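Protein kinase A regulatory subunit, putative (PDB 6FTF) serves as the regulatory subunit of a cAMP-independent protein kinase A and binds the nucleoside analogue 7-cyano-7-deazainosine, a probable activator, in two cyclic nucleotide-binding domains. Local coordinates at residues Met33-Ile36 / Thr37-Thr41; Ser47-Thr51 / Lys52-Val56; Thr78-Asn81 / Lys82-Ile86; Tyr191-His194 / Tyr195-Gly199. One frame throughout, in Å; residues are numbered along the deposited sequence.

Contact 1: Met33-Ile36 / Thr37-Thr41; sequences MNLI and TKLLT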
loop_
_atom_site.group_PDB
_atom_site.type_symbol
_atom_site.label_atom_id
_atom_site.label_comp_id
_atom_site.label_asym_id
_atom_site.label_seq_id
_atom_site.Cartn_x
_atom_site.Cartn_y
_atom_site.Cartn_z
ATOM N N MET A 33 -18.213 7.583 9.439
ATOM C CA MET A 33 -17.924 7.150 8.077
ATOM C C MET A 33 -16.607 7.731 7.601
ATOM O O MET A 33 -15.782 7.017 7.017
ATOM C CB MET A 33 -19.054 7.571 7.137
ATOM C CG MET A 33 -20.300 6.743 7.286
ATOM S SD MET A 33 -19.979 5.002 6.970
ATOM C CE MET A 33 -19.633 5.005 5.222
ATOM N N ASN A 34 -16.379 9.021 7.842
ATOM C CA ASN A 34 -15.130 9.633 7.399
ATOM C C ASN A 34 -13.924 8.945 8.027
ATOM O O ASN A 34 -12.932 8.666 7.344
ATOM C CB ASN A 34 -15.119 11.119 7.741
ATOM C CG ASN A 34 -16.122 11.905 6.927
ATOM O OD1 ASN A 34 -16.610 11.434 5.898
ATOM N ND2 ASN A 34 -16.441 13.106 7.387
ATOM N N LEU A 35 -13.978 8.697 9.338
ATOM C CA LEU A 35 -12.868 8.063 10.040
ATOM C C LEU A 35 -12.594 6.678 9.480
ATOM O O LEU A 35 -11.451 6.332 9.150
ATOM C CB LEU A 35 -13.202 8.000 11.534
ATOM C CG LEU A 35 -12.163 7.398 12.486
ATOM C CD1 LEU A 35 -12.570 7.707 13.892
ATOM C CD2 LEU A 35 -11.978 5.893 12.371
ATOM N N ILE A 36 -13.637 5.864 9.373
ATOM C CA ILE A 36 -13.449 4.479 8.960
ATOM C C ILE A 36 -13.001 4.422 7.512
ATOM O O ILE A 36 -12.092 3.665 7.156
ATOM C CB ILE A 36 -14.736 3.669 9.173
ATOM C CG1 ILE A 36 -15.141 3.668 10.643
ATOM C CG2 ILE A 36 -14.549 2.282 8.683
ATOM C CD1 ILE A 36 -16.552 3.250 10.856
ATOM N N THR A 37 -13.616 5.212 6.640
ATOM C CA THR A 37 -13.222 5.110 5.241
ATOM C C THR A 37 -11.795 5.583 5.025
ATOM O O THR A 37 -11.110 5.076 4.125
ATOM C CB THR A 37 -14.180 5.862 4.323
ATOM O OG1 THR A 37 -14.187 7.252 4.667
ATOM C CG2 THR A 37 -15.581 5.265 4.411
ATOM N N LYS A 38 -11.316 6.534 5.830
ATOM C CA LYS A 38 -9.909 6.895 5.729
ATOM C C LYS A 38 -9.011 5.724 6.109
ATOM O O LYS A 38 -8.006 5.459 5.433
ATOM C CB LYS A 38 -9.620 8.120 6.586
ATOM C CG LYS A 38 -8.225 8.698 6.374
ATOM C CD LYS A 38 -8.022 9.965 7.194
ATOM C CE LYS A 38 -9.166 10.951 6.978
ATOM N NZ LYS A 38 -9.302 11.379 5.555
ATOM N N LEU A 39 -9.361 4.985 7.162
ATOM C CA LEU A 39 -8.580 3.799 7.487
ATOM C C LEU A 39 -8.588 2.816 6.321
ATOM O O LEU A 39 -7.548 2.254 5.957
ATOM C CB LEU A 39 -9.128 3.110 8.735
ATOM C CG LEU A 39 -9.006 3.883 10.056
ATOM C CD1 LEU A 39 -9.774 3.164 11.150
ATOM C CD2 LEU A 39 -7.563 4.046 10.470
ATOM N N LEU A 40 -9.753 2.582 5.734
ATOM C CA LEU A 40 -9.849 1.593 4.672
ATOM C C LEU A 40 -9.089 2.015 3.425
ATOM O O LEU A 40 -8.454 1.176 2.771
ATOM C CB LEU A 40 -11.310 1.350 4.332
ATOM C CG LEU A 40 -12.204 0.820 5.441
ATOM C CD1 LEU A 40 -13.571 0.658 4.826
ATOM C CD2 LEU A 40 -11.646 -0.476 6.007
ATOM N N THR A 41 -9.152 3.293 3.057
ATOM C CA THR A 41 -8.514 3.717 1.818
ATOM C C THR A 41 -6.998 3.774 1.917
ATOM O O THR A 41 -6.329 3.894 0.877
ATOM C CB THR A 41 -9.062 5.050 1.317
ATOM O OG1 THR A 41 -8.813 6.058 2.284
ATOM C CG2 THR A 41 -10.562 4.970 1.014
#
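L39 lies against L35, one turn earlier on helix 30-42, and the pair is a worked example of how a helix uses its i to i+4 spacing. The L39 side chain begins at CB, which sits 3.4 Å from the backbone O of I36. The next carbon, CG, lies beside the backbone N (chi1 -66°), back along the chain, and approaches L35 O at 3.6 Å. From there the CD1 branch reaches CD2 of L35 at 3.7 Å, the two leucines running side by side and pointing the same way. The CD2 branch of L39 turns to the strand 82-86, and W134 of strand 130-137 touches L35, I36 and L39 together. I36 and L40 repeat the spacing, CG2 of I36 standing 4.3 Å from CG of L40.

T37 makes the polar contribution. M33 O accepts its backbone N at 2.8 Å and, in the conformer described, its OG1 at 2.8 Å as well; a chi1 of 61° sets that hydroxyl between the backbone N and the carbonyl carbon, within reach of the preceding turn. Its CG2 then lies 4.1 Å from CE of M33, the tip of a chain bent at chi2 and chi3. Both residues have a second conformer, so this methyl contact is only one of the arrangements present. Chemically, in this conformer one carbonyl takes two donors of a single residue, so the hydroxyl's proton is spent within its own helix, and the methyl can turn to the apolar packing against helix 51-60.

Contact 2: Ser47-Thr51 / Lys52-Val56; sequences SFLNT and KDIKV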
loop_
_atom_site.group_PDB
_atom_site.type_symbol
_atom_site.label_atom_id
_atom_site.label_comp_id
_atom_site.label_asym_id
_atom_site.label_seq_id
_atom_site.Cartn_x
_atom_site.Cartn_y
_atom_site.Cartn_z
ATOM N N SER A 47 -7.505 -1.991 -1.464
ATOM C CA SER A 47 -6.904 -1.121 -2.467
ATOM C C SER A 47 -7.763 -0.945 -3.709
ATOM O O SER A 47 -7.747 0.135 -4.315
ATOM C CB SER A 47 -5.552 -1.671 -2.915
ATOM O OG SER A 47 -4.624 -1.663 -1.861
ATOM N N PHE A 48 -8.419 -2.002 -4.174
ATOM C CA PHE A 48 -9.113 -1.959 -5.455
ATOM C C PHE A 48 -10.631 -1.903 -5.317
ATOM O O PHE A 48 -11.345 -2.099 -6.300
ATOM C CB PHE A 48 -8.569 -3.050 -6.396
ATOM C CG PHE A 48 -7.109 -2.832 -6.714
ATOM C CD1 PHE A 48 -6.733 -1.870 -7.648
ATOM C CD2 PHE A 48 -6.110 -3.482 -5.996
ATOM C CE1 PHE A 48 -5.409 -1.589 -7.887
ATOM C CE2 PHE A 48 -4.782 -3.214 -6.234
ATOM C CZ PHE A 48 -4.420 -2.265 -7.184
ATOM N N LEU A 49 -11.141 -1.572 -4.139
ATOM C CA LEU A 49 -12.560 -1.293 -3.975
ATOM C C LEU A 49 -12.866 0.142 -4.376
ATOM O O LEU A 49 -12.118 1.067 -4.064
ATOM C CB LEU A 49 -12.965 -1.491 -2.517
ATOM C CG LEU A 49 -12.885 -2.914 -1.975
ATOM C CD1 LEU A 49 -13.534 -2.956 -0.599
ATOM C CD2 LEU A 49 -13.526 -3.931 -2.895
ATOM N N ASN A 50 -14.010 0.326 -5.013
ATOM C CA ASN A 50 -14.461 1.669 -5.352
ATOM C C ASN A 50 -15.117 2.341 -4.144
ATOM O O ASN A 50 -15.308 1.737 -3.085
ATOM C CB ASN A 50 -15.376 1.640 -6.582
ATOM C CG ASN A 50 -16.669 0.863 -6.356
ATOM O OD1 ASN A 50 -17.256 0.875 -5.278
ATOM N ND2 ASN A 50 -17.151 0.218 -7.414
ATOM N N THR A 51 -15.457 3.623 -4.309
ATOM C CA THR A 51 -15.954 4.413 -3.184
ATOM C C THR A 51 -17.237 3.834 -2.606
ATOM O O THR A 51 -17.394 3.763 -1.375
ATOM C CB THR A 51 -16.162 5.860 -3.623
ATOM O OG1 THR A 51 -14.904 6.391 -4.058
ATOM C CG2 THR A 51 -16.712 6.718 -2.481
ATOM N N LYS A 52 -18.169 3.421 -3.468
ATOM C CA LYS A 52 -19.417 2.850 -2.978
ATOM C C LYS A 52 -19.136 1.632 -2.110
ATOM O O LYS A 52 -19.672 1.499 -1.002
ATOM C CB LYS A 52 -20.322 2.476 -4.153
ATOM C CG LYS A 52 -21.641 1.842 -3.740
ATOM C CD LYS A 52 -22.475 1.471 -4.973
ATOM C CE LYS A 52 -23.697 0.648 -4.616
ATOM N NZ LYS A 52 -24.590 0.442 -5.795
ATOM N N ASP A 53 -18.257 0.750 -2.586
ATOM C CA ASP A 53 -17.980 -0.486 -1.861
ATOM C C ASP A 53 -17.193 -0.238 -0.581
ATOM O O ASP A 53 -17.426 -0.919 0.425
ATOM C CB ASP A 53 -17.259 -1.483 -2.761
ATOM C CG ASP A 53 -18.171 -2.069 -3.827
ATOM O OD1 ASP A 53 -19.401 -1.814 -3.784
ATOM O OD2 ASP A 53 -17.654 -2.795 -4.702
ATOM N N ILE A 54 -16.251 0.706 -0.594
ATOM C CA ILE A 54 -15.566 1.119 0.637
ATOM C C ILE A 54 -16.586 1.516 1.692
ATOM O O ILE A 54 -16.463 1.157 2.870
ATOM C CB ILE A 54 -14.587 2.284 0.349
ATOM C CG1 ILE A 54 -13.341 1.785 -0.397
ATOM C CG2 ILE A 54 -14.205 3.023 1.649
ATOM C CD1 ILE A 54 -12.401 0.967 0.444
ATOM N N LYS A 55 -17.585 2.308 1.293
ATOM C CA LYS A 55 -18.562 2.784 2.260
ATOM C C LYS A 55 -19.487 1.662 2.731
ATOM O O LYS A 55 -19.894 1.663 3.897
ATOM C CB LYS A 55 -19.292 4.014 1.722
ATOM C CG LYS A 55 -18.357 5.214 1.632
ATOM C CD LYS A 55 -18.998 6.428 0.985
ATOM C CE LYS A 55 -19.978 7.110 1.915
ATOM N NZ LYS A 55 -20.587 8.322 1.277
ATOM N N VAL A 56 -19.799 0.686 1.873
ATOM C CA VAL A 56 -20.547 -0.489 2.327
ATOM C C VAL A 56 -19.766 -1.227 3.402
ATOM O O VAL A 56 -20.308 -1.614 4.445
ATOM C CB VAL A 56 -20.881 -1.420 1.142
ATOM C CG1 VAL A 56 -21.465 -2.734 1.626
ATOM C CG2 VAL A 56 -21.845 -0.750 0.174
HETATM O O HOH W 1 -15.287 -2.138 -5.704
HETATM O O HOH W 2 -19.988 -0.631 -6.627
#
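N50 caps helix 51-60 by laying its OD1 on the backbone N of D53, and its side-chain conformation is what makes the cap possible. With chi1 at 63°, CG stands between the backbone N and the carbonyl carbon, the crowded position, which swings the amide over the first turn. OD1 accepts D53 N at 2.9 Å in a nearly straight bond, with the donor close to the C=O axis. The backbone O of N50 takes the next amide, I54 N, also at 2.9 Å.

D53 answers through water. Its CG lies beside its own backbone N, and the carboxylate is turned 43° from the plane of the N50 amide. OD2 accepts from a water that in turn accepts N50 N at 2.9 Å, while OD1 accepts from a second water that takes ND2 of N50 at 3.1 Å. The direct reciprocal bond of a capping box is thus replaced by a solvent bridge.

L49, just before the cap, packs its CB 3.9 Å from CD1 of I54, the pairing of a hydrophobic staple. The cap gives the D53 amide a side-chain acceptor in the first turn, and the D53 carboxylate near the helix start would probably interact favourably with the helix dipole.

Contact 3: Thr78-Asn81 / Lys82-Ile86; sequences TTCN and KLYII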
loop_
_atom_site.group_PDB
_atom_site.type_symbol
_atom_site.label_atom_id
_atom_site.label_comp_id
_atom_site.label_asym_id
_atom_site.label_seq_id
_atom_site.Cartn_x
_atom_site.Cartn_y
_atom_site.Cartn_z
ATOM N N THR A 78 -10.214 -21.123 16.413
ATOM C CA THR A 78 -11.113 -21.285 15.277
ATOM C C THR A 78 -12.368 -20.436 15.415
ATOM O O THR A 78 -13.277 -20.543 14.582
ATOM C CB THR A 78 -11.517 -22.754 15.132
ATOM O OG1 THR A 78 -12.257 -23.168 16.287
ATOM C CG2 THR A 78 -10.291 -23.630 14.977
ATOM N N THR A 79 -12.435 -19.595 16.443
ATOM C CA THR A 79 -13.625 -18.835 16.788
ATOM C C THR A 79 -13.471 -17.341 16.533
ATOM O O THR A 79 -14.316 -16.558 16.977
ATOM C CB THR A 79 -13.941 -19.062 18.263
ATOM O OG1 THR A 79 -12.780 -18.763 19.042
ATOM C CG2 THR A 79 -14.337 -20.500 18.501
ATOM N N CYS A 80 -12.407 -16.923 15.848
ATOM C CA CYS A 80 -12.219 -15.511 15.547
ATOM C C CYS A 80 -12.960 -15.187 14.255
ATOM O O CYS A 80 -14.111 -14.744 14.289
ATOM C CB CYS A 80 -10.726 -15.201 15.458
ATOM S SG CYS A 80 -10.404 -13.493 15.002
ATOM N N ASN A 81 -12.334 -15.444 13.112
ATOM C CA ASN A 81 -12.985 -15.280 11.816
ATOM C C ASN A 81 -13.440 -13.845 11.598
ATOM O O ASN A 81 -14.434 -13.600 10.922
ATOM C CB ASN A 81 -14.174 -16.229 11.659
ATOM C CG ASN A 81 -13.838 -17.649 12.054
ATOM O OD1 ASN A 81 -12.901 -18.241 11.521
ATOM N ND2 ASN A 81 -14.588 -18.194 13.008
ATOM N N LYS A 82 -12.713 -12.892 12.168
ATOM C CA LYS A 82 -13.013 -11.473 12.042
ATOM C C LYS A 82 -11.759 -10.743 11.590
ATOM O O LYS A 82 -10.638 -11.190 11.855
ATOM C CB LYS A 82 -13.475 -10.911 13.381
ATOM C CG LYS A 82 -14.834 -11.440 13.810
ATOM C CD LYS A 82 -15.201 -11.001 15.224
ATOM C CE LYS A 82 -14.529 -11.850 16.276
ATOM N NZ LYS A 82 -15.207 -13.179 16.405
ATOM N N LEU A 83 -11.959 -9.624 10.901
ATOM C CA LEU A 83 -10.882 -8.746 10.457
ATOM C C LEU A 83 -10.923 -7.480 11.302
ATOM O O LEU A 83 -11.969 -6.843 11.410
ATOM C CB LEU A 83 -11.086 -8.382 8.995
ATOM C CG LEU A 83 -10.035 -7.469 8.369
ATOM C CD1 LEU A 83 -8.698 -8.157 8.257
ATOM C CD2 LEU A 83 -10.512 -7.004 6.988
ATOM N N TYR A 84 -9.802 -7.117 11.902
ATOM C CA TYR A 84 -9.707 -5.935 12.751
ATOM C C TYR A 84 -8.825 -4.917 12.050
ATOM O O TYR A 84 -7.706 -5.246 11.657
ATOM C CB TYR A 84 -9.037 -6.278 14.083
ATOM C CG TYR A 84 -9.825 -7.219 14.931
ATOM C CD1 TYR A 84 -9.841 -8.571 14.676
ATOM C CD2 TYR A 84 -10.602 -6.739 15.977
ATOM C CE1 TYR A 84 -10.597 -9.431 15.471
ATOM C CE2 TYR A 84 -11.352 -7.565 16.758
ATOM C CZ TYR A 84 -11.360 -8.902 16.496
ATOM O OH TYR A 84 -12.135 -9.715 17.300
ATOM N N ILE A 85 -9.314 -3.697 11.880
ATOM C CA ILE A 85 -8.525 -2.584 11.362
ATOM C C ILE A 85 -8.296 -1.638 12.536
ATOM O O ILE A 85 -9.248 -1.193 13.195
ATOM C CB ILE A 85 -9.220 -1.868 10.192
ATOM C CG1 ILE A 85 -9.622 -2.860 9.088
ATOM C CG2 ILE A 85 -8.283 -0.781 9.623
ATOM C CD1 ILE A 85 -8.474 -3.661 8.497
ATOM N N ILE A 86 -7.044 -1.365 12.841
ATOM C CA ILE A 86 -6.690 -0.616 14.042
ATOM C C ILE A 86 -6.881 0.877 13.813
ATOM O O ILE A 86 -6.267 1.472 12.921
ATOM C CB ILE A 86 -5.244 -0.928 14.445
ATOM C CG1 ILE A 86 -5.089 -2.411 14.774
ATOM C CG2 ILE A 86 -4.832 -0.062 15.617
ATOM C CD1 ILE A 86 -3.652 -2.853 14.911
#
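The tight bend that leads into strand 82-86 of the first cyclic nucleotide-binding domain is held at its end by K82, whose ammonium folds back on the backbone O of C80. This strand lies between strands 130-137 and 108-109 in one sheet of the domain's beta barrel. Bends at chi3 (-80°) and chi4 curl the lysine into a hook: CG passes 3.4 Å from C80 O, and NZ closes on the same oxygen with a hydrogen bond of 2.9 Å. The C=O...N angle is bent, and the donor is tilted out of the carbonyl plane. NZ also lies 3.5 Å from T79 O, so the charge looks onto two consecutive carbonyls.

The C80 sulfur reaches forward, toward Y84, while the lysine tip folds back. SG is anti to the backbone N (chi1 177°), a setting that brings it to the rim of the Y84 ring, 4.1 Å from CE1. It stands near the ring plane, 86° off the normal, making an edge-on sulfur-aromatic contact rather than one over the face. Y84 in turn is packed on I72 and M73 of strand 71-73 and on strand 130-137, while C80 touches M73, so the thiol joins the bend to strand 71-73 and to Y84. A bound 7-cyano-7-deazainosine is about 8 Å from the C80 side chain, nearest atoms.

N81 takes a left-handed backbone conformation at the corner, and its ND2 donates to T78 O at 3.1 Å from above the carbonyl plane. In chemical terms, side-chain donors serve backbone acceptors of the bend, and the neighbouring carbonyl dipoles would tend to stabilise the lysine's positive charge.

Contact 4: Tyr191-His194 / Tyr195-Gly199; sequences YIIH and YGEEG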
loop_
_atom_site.group_PDB
_atom_site.type_symbol
_atom_site.label_atom_id
_atom_site.label_comp_id
_atom_site.label_asym_id
_atom_site.label_seq_id
_atom_site.Cartn_x
_atom_site.Cartn_y
_atom_site.Cartn_z
ATOM N N TYR A 191 4.545 8.826 -22.072
ATOM C CA TYR A 191 4.948 9.406 -20.796
ATOM C C TYR A 191 4.303 8.619 -19.657
ATOM O O TYR A 191 3.073 8.477 -19.586
ATOM C CB TYR A 191 4.559 10.884 -20.718
ATOM C CG TYR A 191 5.493 11.827 -21.455
ATOM C CD1 TYR A 191 5.853 11.608 -22.779
ATOM C CD2 TYR A 191 6.025 12.934 -20.812
ATOM C CE1 TYR A 191 6.731 12.471 -23.424
ATOM C CE2 TYR A 191 6.883 13.802 -21.466
ATOM C CZ TYR A 191 7.223 13.567 -22.768
ATOM O OH TYR A 191 8.095 14.391 -23.455
ATOM N N ILE A 192 5.142 8.116 -18.770
ATOM C CA ILE A 192 4.691 7.472 -17.548
ATOM C C ILE A 192 4.350 8.519 -16.503
ATOM O O ILE A 192 3.314 8.418 -15.825
ATOM C CB ILE A 192 5.795 6.508 -17.072
ATOM C CG1 ILE A 192 6.054 5.453 -18.156
ATOM C CG2 ILE A 192 5.424 5.872 -15.740
ATOM C CD1 ILE A 192 7.261 4.580 -17.943
ATOM N N ILE A 193 5.221 9.528 -16.362
ATOM C CA ILE A 193 5.024 10.685 -15.499
ATOM C C ILE A 193 5.260 11.934 -16.340
ATOM O O ILE A 193 6.225 11.995 -17.103
ATOM C CB ILE A 193 5.973 10.654 -14.281
ATOM C CG1 ILE A 193 5.635 9.461 -13.407
ATOM C CG2 ILE A 193 5.903 11.963 -13.503
ATOM C CD1 ILE A 193 6.663 9.166 -12.286
ATOM N N HIS A 194 4.384 12.932 -16.191
ATOM C CA HIS A 194 4.615 14.264 -16.733
ATOM C C HIS A 194 5.100 15.187 -15.628
ATOM O O HIS A 194 4.599 15.139 -14.502
ATOM C CB HIS A 194 3.332 14.874 -17.305
ATOM C CG HIS A 194 2.990 14.400 -18.680
ATOM N ND1 HIS A 194 3.447 15.024 -19.821
ATOM C CD2 HIS A 194 2.232 13.361 -19.093
ATOM C CE1 HIS A 194 2.967 14.393 -20.880
ATOM N NE2 HIS A 194 2.236 13.373 -20.465
ATOM N N TYR A 195 6.049 16.042 -15.977
ATOM C CA TYR A 195 6.475 17.152 -15.133
ATOM C C TYR A 195 5.285 17.993 -14.712
ATOM O O TYR A 195 4.388 18.249 -15.511
ATOM C CB TYR A 195 7.424 18.002 -15.984
ATOM C CG TYR A 195 7.988 19.231 -15.318
ATOM C CD1 TYR A 195 7.257 20.391 -15.216
ATOM C CD2 TYR A 195 9.281 19.239 -14.811
ATOM C CE1 TYR A 195 7.781 21.521 -14.612
ATOM C CE2 TYR A 195 9.809 20.364 -14.213
ATOM C CZ TYR A 195 9.054 21.489 -14.123
ATOM O OH TYR A 195 9.561 22.632 -13.547
ATOM N N GLY A 196 5.300 18.463 -13.468
ATOM C CA GLY A 196 4.348 19.457 -13.019
ATOM C C GLY A 196 3.025 18.939 -12.527
ATOM O O GLY A 196 2.096 19.741 -12.347
ATOM N N GLU A 197 2.917 17.659 -12.226
ATOM C CA GLU A 197 1.662 17.064 -11.791
ATOM C C GLU A 197 1.731 16.660 -10.325
ATOM O O GLU A 197 2.772 16.663 -9.697
ATOM C CB GLU A 197 1.212 15.900 -12.689
ATOM C CG GLU A 197 2.171 14.742 -12.899
ATOM C CD GLU A 197 1.684 13.760 -14.016
ATOM O OE1 GLU A 197 0.731 14.138 -14.729
ATOM O OE2 GLU A 197 2.226 12.628 -14.204
ATOM N N GLU A 198 0.562 16.316 -9.782
ATOM C CA GLU A 198 0.433 16.015 -8.363
ATOM C C GLU A 198 1.401 14.943 -7.914
ATOM O O GLU A 198 1.957 15.014 -6.810
ATOM C CB GLU A 198 -1.000 15.559 -8.090
ATOM C CG GLU A 198 -1.439 15.604 -6.647
ATOM C CD GLU A 198 -1.820 16.997 -6.201
ATOM O OE1 GLU A 198 -1.206 17.495 -5.233
ATOM O OE2 GLU A 198 -2.725 17.593 -6.823
ATOM N N GLY A 199 1.598 13.931 -8.724
ATOM C CA GLY A 199 2.548 12.918 -8.341
ATOM C C GLY A 199 1.920 11.964 -7.347
ATOM O O GLY A 199 2.148 12.028 -6.137
HETATM O O HOH W 3 1.123 10.691 -16.040
#
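A type II beta turn from H194 to E197, following strand 191-193 in the second cyclic nucleotide-binding domain, is bridged by the E197 side chain reaching back to the amide of H194. In the conformer described, one of two, chi1 places CG between the backbone N and the carbonyl carbon, and the chain then runs out extended. OE2 accepts H194 N at 2.9 Å with an N-H...O angle of 161°. The amide meets the oxygen from above the carboxylate plane, 71° out of it, instead of within it. The same oxygen lies 3.8 Å from CG2 of I193, while OE1 rests 3.7 Å from CB of H194. A water sits 2.9 Å from OE2 of E197 and 3.2 Å from O of I192, its protons sought by more acceptors than it can serve.

Just before the turn, I192 and I193 both face V248 of strand 247-250, a classic beta bulge in the edge strand of its sheet. G196 holds the third position of the turn with a positive phi of 86°, the conformation glycine commonly takes in a type II turn. T244 OG1 ties the ends together, bonded to both H194 O and E197 N.

CD2 of Y191 stands over one face of the H194 ring, 3.3 Å above its plane and toward the rim. I193, whose backbone leads into the turn, touches the bound 7-cyano-7-deazainosine.

From the N terminus the four contacts follow in series, each local to one continuous stretch, so none nests in or crosses another. Contact 1 lies within helix 30-42, and contact 2 starts helix 51-60 after the intervening loop. The two helices pack directly, CG2 of T37 meeting CG2 of I54 at 3.8 Å. Contact 3 closes the bend before strand 82-86, whose far end returns to contact 1 through L39 and I86; the helical pair is thereby joined to the first beta barrel. Contact 4 turns the chain between strands 191-193 and 201-205 of the second nucleotide-binding domain, its centre about 40 Å from that of contact 3.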